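Uncharacterized protein (Legionella longbeachae NSW150, PDB 4JZA) is a phosphoinositide phosphatase that probably removes the 3-phosphate from phosphatidylinositol 3-phosphate, consistent with a role in host lipid metabolism during infection. Local coordinates at residues L102-A107 with V656-G662. Sequence-based numbering, arbitrary orientation.
Sequences LERFTA and VKNIFIG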
loop_
_atom_site.group_PDB
_atom_site.type_symbol
_atom_site.label_atom_id
_atom_site.label_comp_id
_atom_site.label_asym_id
_atom_site.label_seq_id
_atom_site.Cartn_x
_atom_site.Cartn_y
_atom_site.Cartn_z
ATOM N N LEU A 102 -15.570 -2.855 10.418
ATOM C CA LEU A 102 -14.302 -2.442 9.865
ATOM C C LEU A 102 -14.435 -1.177 9.089
ATOM O O LEU A 102 -13.569 -0.331 9.209
ATOM C CB LEU A 102 -13.687 -3.514 8.967
ATOM C CG LEU A 102 -12.432 -3.136 8.133
ATOM C CD1 LEU A 102 -11.295 -2.678 9.033
ATOM C CD2 LEU A 102 -11.956 -4.307 7.306
ATOM N N GLU A 103 -15.457 -1.053 8.236
ATOM C CA GLU A 103 -15.593 0.175 7.414
ATOM C C GLU A 103 -15.756 1.386 8.352
ATOM O O GLU A 103 -15.167 2.451 8.136
ATOM C CB GLU A 103 -16.761 0.084 6.454
ATOM C CG GLU A 103 -16.600 -0.838 5.241
ATOM C CD GLU A 103 -17.926 -1.155 4.476
ATOM O OE1 GLU A 103 -18.890 -0.404 4.615
ATOM O OE2 GLU A 103 -18.032 -2.138 3.707
ATOM N N ARG A 104 -16.511 1.195 9.435
ATOM C CA ARG A 104 -16.778 2.276 10.358
ATOM C C ARG A 104 -15.527 2.725 11.083
ATOM O O ARG A 104 -15.316 3.903 11.241
ATOM C CB ARG A 104 -17.783 1.842 11.422
ATOM C CG ARG A 104 -19.255 1.901 11.017
ATOM C CD ARG A 104 -20.181 1.727 12.230
ATOM N NE ARG A 104 -21.599 1.730 11.822
ATOM C CZ ARG A 104 -22.407 0.666 11.801
ATOM N NH1 ARG A 104 -21.964 -0.534 12.178
ATOM N NH2 ARG A 104 -23.671 0.811 11.411
ATOM N N PHE A 105 -14.742 1.770 11.567
ATOM C CA PHE A 105 -13.525 2.048 12.323
ATOM C C PHE A 105 -12.498 2.732 11.423
ATOM O O PHE A 105 -11.834 3.706 11.817
ATOM C CB PHE A 105 -12.973 0.754 12.949
ATOM C CG PHE A 105 -11.574 0.880 13.466
ATOM C CD1 PHE A 105 -11.337 1.311 14.755
ATOM C CD2 PHE A 105 -10.477 0.570 12.648
ATOM C CE1 PHE A 105 -10.038 1.443 15.220
ATOM C CE2 PHE A 105 -9.175 0.715 13.094
ATOM C CZ PHE A 105 -8.956 1.166 14.382
ATOM N N THR A 106 -12.412 2.261 10.197
ATOM C CA THR A 106 -11.424 2.799 9.298
ATOM C C THR A 106 -11.777 4.277 8.964
ATOM O O THR A 106 -10.933 5.171 9.014
ATOM C CB THR A 106 -11.300 1.878 8.039
ATOM O OG1 THR A 106 -11.075 0.503 8.433
ATOM C CG2 THR A 106 -10.154 2.327 7.177
ATOM N N ALA A 107 -13.042 4.526 8.635
ATOM C CA ALA A 107 -13.513 5.897 8.324
ATOM C C ALA A 107 -13.243 6.864 9.457
ATOM O O ALA A 107 -12.902 7.996 9.207
ATOM C CB ALA A 107 -14.993 5.900 8.028
ATOM N N VAL A 656 -6.416 0.261 1.924
ATOM C CA VAL A 656 -7.391 1.010 2.745
ATOM C C VAL A 656 -8.515 1.590 1.874
ATOM O O VAL A 656 -9.693 1.524 2.240
ATOM C CB VAL A 656 -6.715 2.117 3.547
ATOM C CG1 VAL A 656 -7.675 2.894 4.394
ATOM C CG2 VAL A 656 -5.722 1.522 4.497
ATOM N N LYS A 657 -8.170 2.112 0.702
ATOM C CA LYS A 657 -9.190 2.691 -0.160
ATOM C C LYS A 657 -10.207 1.660 -0.572
ATOM O O LYS A 657 -11.326 2.014 -0.816
ATOM C CB LYS A 657 -8.625 3.359 -1.398
ATOM C CG LYS A 657 -7.932 2.459 -2.378
ATOM C CD LYS A 657 -7.316 3.351 -3.465
ATOM C CE LYS A 657 -7.249 2.725 -4.859
ATOM N NZ LYS A 657 -6.073 1.842 -5.067
ATOM N N ASN A 658 -9.842 0.388 -0.626
ATOM C CA ASN A 658 -10.799 -0.613 -1.047
ATOM C C ASN A 658 -11.583 -1.222 0.080
ATOM O O ASN A 658 -12.401 -2.108 -0.150
ATOM C CB ASN A 658 -10.168 -1.706 -1.869
ATOM C CG ASN A 658 -9.580 -1.194 -3.149
ATOM O OD1 ASN A 658 -9.954 -0.173 -3.704
ATOM N ND2 ASN A 658 -8.640 -1.899 -3.608
ATOM N N ILE A 659 -11.359 -0.760 1.292
ATOM C CA ILE A 659 -12.221 -1.164 2.366
ATOM C C ILE A 659 -13.617 -0.593 2.037
ATOM O O ILE A 659 -14.633 -1.221 2.341
ATOM C CB ILE A 659 -11.592 -0.723 3.707
ATOM C CG1 ILE A 659 -10.296 -1.521 3.888
ATOM C CG2 ILE A 659 -12.531 -0.911 4.897
ATOM C CD1 ILE A 659 -9.813 -1.651 5.321
ATOM N N PHE A 660 -13.657 0.557 1.354
ATOM C CA PHE A 660 -14.940 1.226 0.949
ATOM C C PHE A 660 -15.480 0.852 -0.444
ATOM O O PHE A 660 -16.338 1.540 -0.996
ATOM C CB PHE A 660 -14.808 2.747 1.154
ATOM C CG PHE A 660 -14.283 3.054 2.493
ATOM C CD1 PHE A 660 -15.140 2.983 3.606
ATOM C CD2 PHE A 660 -12.931 3.234 2.683
ATOM C CE1 PHE A 660 -14.668 3.178 4.877
ATOM C CE2 PHE A 660 -12.448 3.426 3.946
ATOM C CZ PHE A 660 -13.312 3.403 5.046
ATOM N N ILE A 661 -15.006 -0.275 -0.961
ATOM C CA ILE A 661 -15.472 -0.858 -2.219
ATOM C C ILE A 661 -16.678 -1.851 -2.031
ATOM O O ILE A 661 -17.389 -2.120 -2.982
ATOM C CB ILE A 661 -14.265 -1.551 -2.900
ATOM C CG1 ILE A 661 -14.094 -1.186 -4.383
ATOM C CG2 ILE A 661 -14.319 -3.041 -2.641
ATOM C CD1 ILE A 661 -12.898 -1.881 -5.049
ATOM N N GLY A 662 -16.933 -2.376 -0.825
ATOM C CA GLY A 662 -18.054 -3.352 -0.599
ATOM C C GLY A 662 -19.354 -2.724 -0.111
ATOM O O GLY A 662 -19.688 -2.778 1.085
#
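Ile659 meets Leu102 and Thr106 on one side of helix 95-116. Ile659 CG2 lies 3.9 Å from Leu102 CG. Its CD1 touches both methyls of Leu102, and the two side chains cross at about a right angle. With CG anti to the backbone N (chi1 171°), the end of Leu102 comes near Ile659, although its bond to CB does not point at 656-662. Next to this pair, Thr106 CG2 packs on Val656 CG1 at 3.8 Å. Leu52 of helix 41-62 touches both Thr106 and Val656.

The Phe660 ring turns its edge to the helix backbone. Phe660 CE1 is 3.4 Å from Glu103 O, near the ring plane, and Ala107 N also lies at this edge. Glu103 O already accepts the helical bond from Ala107 N.

Thr106 OG1 donates to Leu102 O at 2.7 Å, on the opposite face of the carbonyl from Thr106 N. Glu103 passes alongside Ile659, and its carboxylate is held by His99 and Tyr670. Glu103 OE2 and Gly662 O are both acceptors and form no bond.

No hydrogen bond joins 102-107 to 656-662. The segment 656-662 therefore meets the helix through side-chain packing and the Phe660 edge, while Tyr670, further along the same loop, adds a polar tie to Glu103.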